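Local coordinates for protein YciF (Escherichia coli, PDB 2GS4) that is a homodimeric stress protein of the ferritin-like, rubrerythrin-related kind that probably binds metal, though its precise function is not established, at residues A[110-114]-A[143-147]; A[14-18]-A[58-62]; A[6-10]-A[123-129]. All blocks are in the same frame, centred on the assembly; numbering follows the deposited sequence.

Interaction 1. Residues A[110-114]-A[143-147]; sequences EHYEI and EKATD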
ATOM      1  N   GLU A 110       5.906  -5.904  -6.425  1.00 23.02           N
ATOM      2  CA  GLU A 110       6.702  -6.838  -5.633  1.00 22.28           C
ATOM      3  C   GLU A 110       7.215  -6.220  -4.332  1.00 26.00           C
ATOM      4  O   GLU A 110       7.282  -6.899  -3.312  1.00 20.85           O
ATOM      5  CB  GLU A 110       7.872  -7.411  -6.443  1.00 23.52           C
ATOM      6  CG  GLU A 110       7.434  -8.358  -7.566  1.00 27.93           C
ATOM      7  CD  GLU A 110       6.368  -9.350  -7.124  1.00 29.90           C
ATOM      8  OE1 GLU A 110       6.627 -10.154  -6.204  1.00 35.68           O
ATOM      9  OE2 GLU A 110       5.264  -9.319  -7.703  1.00 35.56           O
ATOM     10  N   HIS A 111       7.572  -4.939  -4.352  1.00 21.80           N
ATOM     11  CA  HIS A 111       8.046  -4.292  -3.131  1.00 23.10           C
ATOM     12  C   HIS A 111       6.928  -4.434  -2.098  1.00 23.97           C
ATOM     13  O   HIS A 111       7.169  -4.805  -0.945  1.00 21.13           O
ATOM     14  CB  HIS A 111       8.354  -2.811  -3.393  1.00 23.04           C
ATOM     15  CG  HIS A 111       8.762  -2.046  -2.170  1.00 30.00           C
ATOM     16  ND1 HIS A 111      10.011  -1.481  -2.026  1.00 37.57           N
ATOM     17  CD2 HIS A 111       8.077  -1.733  -1.044  1.00 38.16           C
ATOM     18  CE1 HIS A 111      10.077  -0.851  -0.866  1.00 29.78           C
ATOM     19  NE2 HIS A 111       8.918  -0.988  -0.251  1.00 39.61           N
ATOM     20  N   TYR A 112       5.701  -4.163  -2.528  1.00 21.30           N
ATOM     21  CA  TYR A 112       4.541  -4.261  -1.654  1.00 22.38           C
ATOM     22  C   TYR A 112       4.295  -5.691  -1.165  1.00 25.53           C
ATOM     23  O   TYR A 112       4.097  -5.921   0.020  1.00 22.78           O
ATOM     24  CB  TYR A 112       3.294  -3.763  -2.384  1.00 20.85           C
ATOM     25  CG  TYR A 112       2.020  -3.817  -1.565  1.00 24.19           C
ATOM     26  CD1 TYR A 112       1.714  -2.815  -0.646  1.00 25.41           C
ATOM     27  CD2 TYR A 112       1.110  -4.861  -1.728  1.00 24.45           C
ATOM     28  CE1 TYR A 112       0.528  -2.848   0.086  1.00 29.11           C
ATOM     29  CE2 TYR A 112      -0.075  -4.905  -1.002  1.00 27.42           C
ATOM     30  CZ  TYR A 112      -0.361  -3.894  -0.100  1.00 28.19           C
ATOM     31  OH  TYR A 112      -1.546  -3.914   0.599  1.00 29.74           O
ATOM     32  N   GLU A 113       4.309  -6.653  -2.077  1.00 23.27           N
ATOM     33  CA  GLU A 113       4.052  -8.035  -1.682  1.00 27.41           C
ATOM     34  C   GLU A 113       5.077  -8.590  -0.708  1.00 23.82           C
ATOM     35  O   GLU A 113       4.718  -9.200   0.300  1.00 24.96           O
ATOM     36  CB  GLU A 113       3.945  -8.911  -2.925  1.00 25.86           C
ATOM     37  CG  GLU A 113       2.709  -8.585  -3.751  1.00 25.08           C
ATOM     38  CD  GLU A 113       1.446  -9.203  -3.178  1.00 27.93           C
ATOM     39  OE1 GLU A 113       1.212 -10.401  -3.434  1.00 48.68           O
ATOM     40  OE2 GLU A 113       0.699  -8.501  -2.463  1.00 31.05           O
ATOM     41  N   ILE A 114       6.353  -8.362  -0.998  1.00 22.66           N
ATOM     42  CA  ILE A 114       7.427  -8.823  -0.134  1.00 24.32           C
ATOM     43  C   ILE A 114       7.269  -8.259   1.284  1.00 27.39           C
ATOM     44  O   ILE A 114       7.305  -9.003   2.265  1.00 26.46           O
ATOM     45  CB  ILE A 114       8.792  -8.438  -0.747  1.00 24.70           C
ATOM     46  CG1 ILE A 114       9.049  -9.334  -1.965  1.00 24.39           C
ATOM     47  CG2 ILE A 114       9.898  -8.533   0.290  1.00 28.18           C
ATOM     48  CD1 ILE A 114      10.217  -8.912  -2.835  1.00 27.65           C
ATOM     49  N   GLU A 143       8.181 -14.532  -3.989  1.00 26.47           N
ATOM     50  CA  GLU A 143       8.054 -13.145  -4.418  1.00 28.80           C
ATOM     51  C   GLU A 143       9.429 -12.507  -4.555  1.00 26.04           C
ATOM     52  O   GLU A 143       9.653 -11.682  -5.446  1.00 24.66           O
ATOM     53  CB  GLU A 143       7.194 -12.362  -3.430  1.00 25.26           C
ATOM     54  CG  GLU A 143       5.727 -12.780  -3.463  1.00 33.92           C
ATOM     55  CD  GLU A 143       5.149 -12.750  -4.867  1.00 29.77           C
ATOM     56  OE1 GLU A 143       5.037 -13.825  -5.492  1.00 34.84           O
ATOM     57  OE2 GLU A 143       4.825 -11.647  -5.351  1.00 29.44           O
ATOM     58  N   LYS A 144      10.348 -12.886  -3.677  1.00 22.87           N
ATOM     59  CA  LYS A 144      11.702 -12.362  -3.763  1.00 28.49           C
ATOM     60  C   LYS A 144      12.346 -12.882  -5.051  1.00 32.83           C
ATOM     61  O   LYS A 144      12.988 -12.125  -5.777  1.00 27.95           O
ATOM     62  CB  LYS A 144      12.520 -12.768  -2.531  1.00 31.33           C
ATOM     63  CG  LYS A 144      12.223 -11.915  -1.284  1.00 33.36           C
ATOM     64  CD  LYS A 144      13.070 -12.342  -0.079  1.00 42.49           C
ATOM     65  CE  LYS A 144      12.743 -11.508   1.159  1.00 52.78           C
ATOM     66  NZ  LYS A 144      13.478 -11.998   2.364  1.00 62.91           N
ATOM     67  N   ALA A 145      12.147 -14.163  -5.356  1.00 26.61           N
ATOM     68  CA  ALA A 145      12.718 -14.719  -6.581  1.00 29.49           C
ATOM     69  C   ALA A 145      12.056 -14.082  -7.800  1.00 26.12           C
ATOM     70  O   ALA A 145      12.709 -13.835  -8.819  1.00 24.21           O
ATOM     71  CB  ALA A 145      12.545 -16.233  -6.619  1.00 29.08           C
ATOM     72  N   THR A 146      10.757 -13.820  -7.704  1.00 24.86           N
ATOM     73  CA  THR A 146      10.052 -13.197  -8.814  1.00 26.63           C
ATOM     74  C   THR A 146      10.640 -11.801  -9.020  1.00 26.33           C
ATOM     75  O   THR A 146      10.865 -11.373 -10.147  1.00 24.27           O
ATOM     76  CB  THR A 146       8.526 -13.121  -8.538  1.00 29.40           C
ATOM     77  OG1 THR A 146       7.982 -14.448  -8.516  1.00 35.12           O
ATOM     78  CG2 THR A 146       7.810 -12.305  -9.604  1.00 22.02           C
ATOM     79  N   ASP A 147      10.931 -11.104  -7.925  1.00 25.82           N
ATOM     80  CA  ASP A 147      11.507  -9.775  -8.029  1.00 25.13           C
ATOM     81  C   ASP A 147      12.900  -9.826  -8.672  1.00 30.55           C
ATOM     82  O   ASP A 147      13.213  -8.997  -9.525  1.00 28.01           O
ATOM     83  CB  ASP A 147      11.571  -9.106  -6.653  1.00 24.18           C
ATOM     84  CG  ASP A 147      11.519  -7.589  -6.742  1.00 34.00           C
ATOM     85  OD1 ASP A 147      11.078  -7.070  -7.795  1.00 29.49           O
ATOM     86  OD2 ASP A 147      11.900  -6.913  -5.765  1.00 36.33           O
TER

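Interaction 2. Residues A[14-18]-A[58-62]; sequences LSDTY and IDQVV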
ATOM      1  N   LEU A  14      -3.929 -10.412   6.624  1.00 25.27           N
ATOM      2  CA  LEU A  14      -3.996 -11.607   5.788  1.00 23.62           C
ATOM      3  C   LEU A  14      -5.160 -11.487   4.809  1.00 22.98           C
ATOM      4  O   LEU A  14      -5.044 -11.865   3.637  1.00 23.95           O
ATOM      5  CB  LEU A  14      -4.184 -12.854   6.661  1.00 23.40           C
ATOM      6  CG  LEU A  14      -4.169 -14.182   5.901  1.00 21.90           C
ATOM      7  CD1 LEU A  14      -2.765 -14.482   5.436  1.00 21.88           C
ATOM      8  CD2 LEU A  14      -4.677 -15.303   6.814  1.00 26.08           C
ATOM      9  N   SER A  15      -6.278 -10.958   5.300  1.00 26.26           N
ATOM     10  CA  SER A  15      -7.480 -10.771   4.495  1.00 27.53           C
ATOM     11  C   SER A  15      -7.228  -9.734   3.403  1.00 30.88           C
ATOM     12  O   SER A  15      -7.752  -9.846   2.283  1.00 26.97           O
ATOM     13  CB  SER A  15      -8.647 -10.315   5.375  1.00 26.21           C
ATOM     14  OG  SER A  15      -9.015 -11.319   6.303  1.00 28.21           O
ATOM     15  N   ASP A  16      -6.424  -8.727   3.737  1.00 28.35           N
ATOM     16  CA  ASP A  16      -6.089  -7.674   2.787  1.00 26.81           C
ATOM     17  C   ASP A  16      -5.207  -8.310   1.716  1.00 23.60           C
ATOM     18  O   ASP A  16      -5.409  -8.103   0.518  1.00 24.06           O
ATOM     19  CB  ASP A  16      -5.325  -6.551   3.494  1.00 28.76           C
ATOM     20  CG  ASP A  16      -5.779  -5.166   3.062  1.00 34.27           C
ATOM     21  OD1 ASP A  16      -5.098  -4.177   3.416  1.00 44.40           O
ATOM     22  OD2 ASP A  16      -6.814  -5.063   2.376  1.00 24.87           O
ATOM     23  N   THR A  17      -4.242  -9.114   2.151  1.00 24.56           N
ATOM     24  CA  THR A  17      -3.351  -9.768   1.204  1.00 23.94           C
ATOM     25  C   THR A  17      -4.134 -10.729   0.296  1.00 23.84           C
ATOM     26  O   THR A  17      -3.837 -10.834  -0.899  1.00 27.13           O
ATOM     27  CB  THR A  17      -2.201 -10.492   1.946  1.00 23.07           C
ATOM     28  OG1 THR A  17      -1.268  -9.514   2.429  1.00 24.02           O
ATOM     29  CG2 THR A  17      -1.478 -11.463   1.035  1.00 20.34           C
ATOM     30  N   TYR A  18      -5.145 -11.403   0.845  1.00 23.52           N
ATOM     31  CA  TYR A  18      -5.969 -12.317   0.050  1.00 26.39           C
ATOM     32  C   TYR A  18      -6.572 -11.482  -1.080  1.00 23.46           C
ATOM     33  O   TYR A  18      -6.535 -11.868  -2.244  1.00 24.79           O
ATOM     34  CB  TYR A  18      -7.099 -12.909   0.898  1.00 27.07           C
ATOM     35  CG  TYR A  18      -7.878 -14.032   0.234  1.00 33.17           C
ATOM     36  CD1 TYR A  18      -7.390 -15.340   0.234  1.00 30.33           C
ATOM     37  CD2 TYR A  18      -9.104 -13.789  -0.387  1.00 31.37           C
ATOM     38  CE1 TYR A  18      -8.102 -16.377  -0.364  1.00 36.58           C
ATOM     39  CE2 TYR A  18      -9.829 -14.828  -0.993  1.00 42.69           C
ATOM     40  CZ  TYR A  18      -9.317 -16.116  -0.974  1.00 43.36           C
ATOM     41  OH  TYR A  18     -10.017 -17.148  -1.557  1.00 46.41           O
ATOM     42  N   ILE A  58      -2.771 -19.484   1.031  1.00 29.55           N
ATOM     43  CA  ILE A  58      -3.474 -18.687   2.031  1.00 29.00           C
ATOM     44  C   ILE A  58      -4.636 -19.507   2.608  1.00 25.15           C
ATOM     45  O   ILE A  58      -4.947 -19.391   3.790  1.00 26.25           O
ATOM     46  CB  ILE A  58      -4.018 -17.341   1.444  1.00 25.80           C
ATOM     47  CG1 ILE A  58      -2.864 -16.364   1.180  1.00 28.99           C
ATOM     48  CG2 ILE A  58      -5.003 -16.707   2.423  1.00 25.95           C
ATOM     49  CD1 ILE A  58      -3.290 -15.093   0.445  1.00 29.87           C
ATOM     50  N   ASP A  59      -5.291 -20.318   1.782  1.00 27.07           N
ATOM     51  CA  ASP A  59      -6.392 -21.144   2.280  1.00 30.03           C
ATOM     52  C   ASP A  59      -5.820 -22.107   3.314  1.00 28.15           C
ATOM     53  O   ASP A  59      -6.451 -22.393   4.337  1.00 30.17           O
ATOM     54  CB  ASP A  59      -7.049 -21.957   1.160  1.00 29.86           C
ATOM     55  CG  ASP A  59      -7.668 -21.089   0.088  1.00 31.48           C
ATOM     56  OD1 ASP A  59      -8.180 -20.001   0.417  1.00 27.88           O
ATOM     57  OD2 ASP A  59      -7.663 -21.510  -1.087  1.00 32.14           O
ATOM     58  N   GLN A  60      -4.610 -22.587   3.036  1.00 25.55           N
ATOM     59  CA  GLN A  60      -3.904 -23.500   3.927  1.00 36.28           C
ATOM     60  C   GLN A  60      -3.581 -22.816   5.254  1.00 40.72           C
ATOM     61  O   GLN A  60      -3.705 -23.425   6.317  1.00 26.46           O
ATOM     62  CB  GLN A  60      -2.592 -23.984   3.293  1.00 33.74           C
ATOM     63  CG  GLN A  60      -2.723 -25.050   2.201  1.00 33.67           C
ATOM     64  CD  GLN A  60      -1.365 -25.559   1.730  1.00 40.40           C
ATOM     65  OE1 GLN A  60      -0.925 -26.647   2.107  1.00 43.35           O
ATOM     66  NE2 GLN A  60      -0.686 -24.759   0.919  1.00 36.59           N
ATOM     67  N   VAL A  61      -3.153 -21.554   5.187  1.00 33.88           N
ATOM     68  CA  VAL A  61      -2.818 -20.793   6.391  1.00 29.83           C
ATOM     69  C   VAL A  61      -4.047 -20.657   7.265  1.00 25.15           C
ATOM     70  O   VAL A  61      -3.991 -20.837   8.487  1.00 32.47           O
ATOM     71  CB  VAL A  61      -2.328 -19.359   6.061  1.00 28.08           C
ATOM     72  CG1 VAL A  61      -2.397 -18.485   7.315  1.00 26.97           C
ATOM     73  CG2 VAL A  61      -0.906 -19.392   5.542  1.00 27.04           C
ATOM     74  N   VAL A  62      -5.160 -20.321   6.629  1.00 25.11           N
ATOM     75  CA  VAL A  62      -6.415 -20.138   7.327  1.00 22.50           C
ATOM     76  C   VAL A  62      -6.862 -21.434   8.009  1.00 33.63           C
ATOM     77  O   VAL A  62      -7.277 -21.420   9.168  1.00 34.21           O
ATOM     78  CB  VAL A  62      -7.477 -19.625   6.341  1.00 28.29           C
ATOM     79  CG1 VAL A  62      -8.860 -19.692   6.950  1.00 31.76           C
ATOM     80  CG2 VAL A  62      -7.144 -18.180   5.964  1.00 33.31           C
TER

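Interaction 3. Residues A[6-10]-A[123-129]; sequences IEDVF and LAEQLGY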
ATOM      1  N   ILE A   6      -3.148  -8.910  18.524  1.00 29.63           N
ATOM      2  CA  ILE A   6      -2.192  -9.163  17.452  1.00 30.18           C
ATOM      3  C   ILE A   6      -2.906 -10.014  16.417  1.00 32.69           C
ATOM      4  O   ILE A   6      -2.711  -9.889  15.209  1.00 35.77           O
ATOM      5  CB  ILE A   6      -0.980  -9.934  18.010  1.00 31.13           C
ATOM      6  CG1 ILE A   6      -0.272  -9.072  19.059  1.00 33.30           C
ATOM      7  CG2 ILE A   6      -0.040 -10.351  16.886  1.00 30.60           C
ATOM      8  CD1 ILE A   6       0.039  -7.658  18.591  1.00 32.64           C
ATOM      9  N   GLU A   7      -3.761 -10.873  16.946  1.00 36.48           N
ATOM     10  CA  GLU A   7      -4.564 -11.788  16.170  1.00 34.06           C
ATOM     11  C   GLU A   7      -5.483 -11.020  15.211  1.00 33.51           C
ATOM     12  O   GLU A   7      -5.576 -11.368  14.033  1.00 26.65           O
ATOM     13  CB  GLU A   7      -5.370 -12.655  17.138  1.00 43.80           C
ATOM     14  CG  GLU A   7      -5.300 -14.124  16.832  1.00 59.74           C
ATOM     15  CD  GLU A   7      -5.721 -14.395  15.417  1.00 52.82           C
ATOM     16  OE1 GLU A   7      -6.706 -13.765  14.982  1.00 67.70           O
ATOM     17  OE2 GLU A   7      -5.080 -15.227  14.745  1.00 87.76           O
ATOM     18  N   ASP A   8      -6.158  -9.981  15.705  1.00 29.34           N
ATOM     19  CA  ASP A   8      -7.040  -9.187  14.844  1.00 30.82           C
ATOM     20  C   ASP A   8      -6.214  -8.515  13.749  1.00 29.57           C
ATOM     21  O   ASP A   8      -6.632  -8.458  12.595  1.00 27.28           O
ATOM     22  CB  ASP A   8      -7.773  -8.078  15.610  1.00 38.91           C
ATOM     23  CG  ASP A   8      -8.736  -8.601  16.663  1.00 45.05           C
ATOM     24  OD1 ASP A   8      -9.421  -9.619  16.429  1.00 41.65           O
ATOM     25  OD2 ASP A   8      -8.823  -7.957  17.731  1.00 39.45           O
ATOM     26  N   VAL A   9      -5.044  -7.992  14.119  1.00 27.82           N
ATOM     27  CA  VAL A   9      -4.166  -7.333  13.151  1.00 27.00           C
ATOM     28  C   VAL A   9      -3.747  -8.350  12.098  1.00 28.53           C
ATOM     29  O   VAL A   9      -3.756  -8.057  10.905  1.00 29.41           O
ATOM     30  CB  VAL A   9      -2.879  -6.760  13.812  1.00 27.30           C
ATOM     31  CG1 VAL A   9      -1.934  -6.220  12.732  1.00 25.09           C
ATOM     32  CG2 VAL A   9      -3.229  -5.639  14.779  1.00 24.29           C
ATOM     33  N   PHE A  10      -3.374  -9.544  12.547  1.00 29.34           N
ATOM     34  CA  PHE A  10      -2.959 -10.592  11.629  1.00 27.33           C
ATOM     35  C   PHE A  10      -4.071 -10.988  10.672  1.00 28.63           C
ATOM     36  O   PHE A  10      -3.841 -11.077   9.459  1.00 29.06           O
ATOM     37  CB  PHE A  10      -2.466 -11.827  12.395  1.00 27.66           C
ATOM     38  CG  PHE A  10      -2.027 -12.963  11.499  1.00 27.95           C
ATOM     39  CD1 PHE A  10      -2.816 -14.098  11.357  1.00 31.21           C
ATOM     40  CD2 PHE A  10      -0.827 -12.892  10.788  1.00 21.87           C
ATOM     41  CE1 PHE A  10      -2.424 -15.146  10.513  1.00 28.63           C
ATOM     42  CE2 PHE A  10      -0.429 -13.929   9.948  1.00 25.72           C
ATOM     43  CZ  PHE A  10      -1.230 -15.061   9.813  1.00 31.83           C
ATOM     44  N   LEU A 123       4.303 -11.988  12.134  1.00 23.36           N
ATOM     45  CA  LEU A 123       3.138 -11.987  13.011  1.00 27.04           C
ATOM     46  C   LEU A 123       2.707 -13.423  13.294  1.00 31.49           C
ATOM     47  O   LEU A 123       2.466 -13.792  14.439  1.00 29.35           O
ATOM     48  CB  LEU A 123       1.982 -11.206  12.383  1.00 27.26           C
ATOM     49  CG  LEU A 123       2.202  -9.695  12.292  1.00 29.11           C
ATOM     50  CD1 LEU A 123       0.946  -9.033  11.749  1.00 29.85           C
ATOM     51  CD2 LEU A 123       2.534  -9.135  13.668  1.00 24.82           C
ATOM     52  N   ALA A 124       2.620 -14.236  12.248  1.00 31.99           N
ATOM     53  CA  ALA A 124       2.234 -15.629  12.418  1.00 29.41           C
ATOM     54  C   ALA A 124       3.211 -16.302  13.379  1.00 35.13           C
ATOM     55  O   ALA A 124       2.796 -17.022  14.286  1.00 38.84           O
ATOM     56  CB  ALA A 124       2.232 -16.350  11.069  1.00 23.06           C
ATOM     57  N   GLU A 125       4.506 -16.061  13.189  1.00 30.47           N
ATOM     58  CA  GLU A 125       5.511 -16.659  14.065  1.00 32.56           C
ATOM     59  C   GLU A 125       5.316 -16.234  15.508  1.00 46.28           C
ATOM     60  O   GLU A 125       5.353 -17.057  16.427  1.00 25.46           O
ATOM     61  CB  GLU A 125       6.915 -16.262  13.628  1.00 32.32           C
ATOM     62  CG  GLU A 125       7.648 -17.367  12.911  1.00 49.29           C
ATOM     63  CD  GLU A 125       9.054 -16.973  12.525  1.00 71.64           C
ATOM     64  OE1 GLU A 125       9.207 -16.041  11.710  1.00 73.78           O
ATOM     65  OE2 GLU A 125      10.006 -17.593  13.041  1.00 62.23           O
ATOM     66  N   GLN A 126       5.107 -14.939  15.700  1.00 35.44           N
ATOM     67  CA  GLN A 126       4.916 -14.384  17.027  1.00 39.56           C
ATOM     68  C   GLN A 126       3.603 -14.797  17.684  1.00 35.33           C
ATOM     69  O   GLN A 126       3.456 -14.679  18.901  1.00 31.22           O
ATOM     70  CB  GLN A 126       5.043 -12.859  16.960  1.00 32.62           C
ATOM     71  CG  GLN A 126       6.486 -12.398  16.814  1.00 41.70           C
ATOM     72  CD  GLN A 126       7.240 -12.451  18.131  1.00 52.08           C
ATOM     73  OE1 GLN A 126       7.115 -11.554  18.963  1.00 64.71           O
ATOM     74  NE2 GLN A 126       8.013 -13.510  18.333  1.00 45.63           N
ATOM     75  N   LEU A 127       2.648 -15.283  16.894  1.00 31.36           N
ATOM     76  CA  LEU A 127       1.371 -15.715  17.459  1.00 28.96           C
ATOM     77  C   LEU A 127       1.384 -17.218  17.734  1.00 33.65           C
ATOM     78  O   LEU A 127       0.402 -17.781  18.209  1.00 35.63           O
ATOM     79  CB  LEU A 127       0.217 -15.359  16.516  1.00 31.07           C
ATOM     80  CG  LEU A 127      -0.183 -13.881  16.430  1.00 36.13           C
ATOM     81  CD1 LEU A 127      -0.917 -13.614  15.127  1.00 42.05           C
ATOM     82  CD2 LEU A 127      -1.053 -13.515  17.624  1.00 34.93           C
ATOM     83  N   GLY A 128       2.504 -17.860  17.432  1.00 29.58           N
ATOM     84  CA  GLY A 128       2.618 -19.289  17.660  1.00 36.96           C
ATOM     85  C   GLY A 128       1.996 -20.146  16.572  1.00 44.17           C
ATOM     86  O   GLY A 128       1.724 -21.325  16.803  1.00 36.30           O
ATOM     87  N   TYR A 129       1.745 -19.562  15.400  1.00 34.54           N
ATOM     88  CA  TYR A 129       1.176 -20.322  14.285  1.00 47.08           C
ATOM     89  C   TYR A 129       2.323 -20.823  13.422  1.00 35.49           C
ATOM     90  O   TYR A 129       2.643 -20.237  12.390  1.00 39.08           O
ATOM     91  CB  TYR A 129       0.246 -19.461  13.422  1.00 36.79           C
ATOM     92  CG  TYR A 129      -0.885 -18.820  14.180  1.00 33.02           C
ATOM     93  CD1 TYR A 129      -1.280 -19.312  15.419  1.00 40.79           C
ATOM     94  CD2 TYR A 129      -1.548 -17.702  13.672  1.00 34.06           C
ATOM     95  CE1 TYR A 129      -2.297 -18.710  16.142  1.00 38.62           C
ATOM     96  CE2 TYR A 129      -2.568 -17.089  14.386  1.00 38.24           C
ATOM     97  CZ  TYR A 129      -2.936 -17.598  15.624  1.00 38.66           C
ATOM     98  OH  TYR A 129      -3.927 -16.992  16.361  1.00 45.48           O
TER

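Interaction 1. Residues A[110-114]-A[143-147]
Glu110 and Glu143 bring their carboxylates together between two antiparallel helices, whose local axes run at 161° to each other. Glu110 OE1 lies 2.5 Å from Glu143 OE2. Both chains bend at chi2, and they cross at about a right angle, with the carboxylate planes 61° apart. Glu113 lays its CB 3.8 Å from Glu143 OE2, and Glu113 OE1 stays 4.3 Å from that oxygen. The other oxygen of Glu143, OE1, is hydrogen-bonded to Gln54 NE2 and His47 NE2, two bonds that should limit the rotation of this carboxylate. Thr146 OG1 is hydrogen-bonded to Glu50 OE1.

Apolar packing lies beside this acid cluster. Ile114 carries CG1 on the side of its backbone N (chi1 -72°), and CG1 rests 3.8 Å from Glu143 CB. Ile114 CD1 reaches on to Lys144 CA at 3.9 Å.

Asp147 lies alongside Glu110, pointing the other way, with its OD1 3.5 Å from Glu110 CB, a polar atom against a methylene. Thr146 CG2 sits 4.1 Å from Glu110 CD. An alanine in place of Glu110 would probably leave Glu143 OE2 without its facing carboxylate and open a gap beside Thr146 CG2.

Glu21 also approaches Glu113, so acids from several helices gather here with His47. Such a cluster inside a helical bundle is consistent with the carboxylate-rich metal site of ferritin-like and rubrerythrin-like proteins.

Interaction 2. Residues A[14-18]-A[58-62]
Ile58 projects from helix 38-63 into a hollow on helix 6-33 formed by Leu14, Thr17 and Tyr18. Its two branches fill different parts of it. CG1 is turned to the side of the backbone N (chi1 -72°) and the chain then extends, which carries CD1 deep against the opposite helix. There Ile58 CD1 lies 3.9 Å from Tyr18 CA and 4.1 Å from Thr17 CG2. Ile58 CG2 takes the other direction and meets the edge of the Tyr18 ring, near its plane, 3.5 Å from Tyr18 CD1. The same methyl faces Leu14 CD1 more loosely.

Leu14 is the answering bump. Its CG stands anti to the backbone N (chi1 -176°), and CD2 enters the notch between Val61 and Val62. Leu14 CD2 is 3.9 Å from both Val61 CG1 and Val62 CG2. Leu14 and Val61 meet tip to tip, while Val62 comes in at a slant.

The two helices are the first pair of the ferritin-like four-helix bundle, joined by a short connection and packed antiparallel. Their local axes lie 11.4 Å apart, a separation bridged by branched side chains. The other pair closes the inner side: Tyr117 on helix 95-126 touches Thr17 and Ile58, and Leu136 on helix 130-159 touches Val61.

Toward the margin the packing becomes more polar. The Tyr18 ring continues past Ile58 to Asp59, whose OD1 sits near the ring plane, 3.7 Å from Tyr18 CE1. The ring and carboxylate planes are 51° apart. Tyr18 OH has a weak hydrogen bond to Lys22 NZ.

Interaction 3. Residues A[6-10]-A[123-129]
Phe10 reaches from the first turn of helix 6-33 onto the end of helix 95-126. Phe10 CB starts against Leu127, 3.6 Å from CD1 of that residue. CG also lies near this methyl. With CG anti to the backbone N (chi1 180°), the ring is carried out over the last helical turn. Phe10 CD2 then meets Leu123 CB at 3.6 Å. Further out, Phe10 CE2 comes to 3.8 Å from Ala124 CB, and CZ lies close to the same methyl. Along the other rim, CE1 approaches Tyr129 CD2. The two rings form an offset edge-to-face pair, the edge of Tyr129 turned toward the face of Phe10. Their centroids are 6.0 Å apart and their planes meet at 66°.

Tyr129 is held from several sides. Leu127 CB sits over the centre of one face of its ring. The Tyr129 hydroxyl donates a hydrogen bond to Glu7, OH to OE2 2.7 Å. This bond uses the anti side of the carboxylate and lies 25° out of its plane. Asn67 ND2 is a second hydrogen-bonding partner of the hydroxyl.

Ile6 completes the apolar seam. Ile6 CG2 presses on Leu127 CD2 at 3.4 Å, tighter than a usual van der Waals contact. Val9 CG1 meets Leu123 CD1 nearby. Ile6 and Val9 also pack on the second subunit, against its Gln126 and Thr119.

Helix 95-126 ends here in a Schellman motif. Gly128 has positive phi, Tyr129 N bonds back to Ala124 O and Gly128 N to Glu125 O. Tyr129 also occupies the N-cap position of helix 130-159. The arrangement is that of a tight helix-to-helix turn closing one end of a four-helix bundle.

In the fold
Interactions 2 and 3 sit toward one end of the helical bundle, their centres 13 Å apart, and share helix 6-33. Interaction 1 lies near the centre of the folded chain, its centre 17 Å from that of interaction 2 and 21 Å from that of interaction 3. Interactions 1 and 3 share helix 95-126. Along the chain, interaction 2 closes before interaction 1 opens, is nested within the loop spanned by interaction 3, and interactions 1 and 3 cross. Together they tie helices 6-33, 38-63, 95-126 and 130-159 into one bundle around the acid-rich centre. The segments of interactions 1 and 3 also touch the second subunit, so both lie beside the dimer interface.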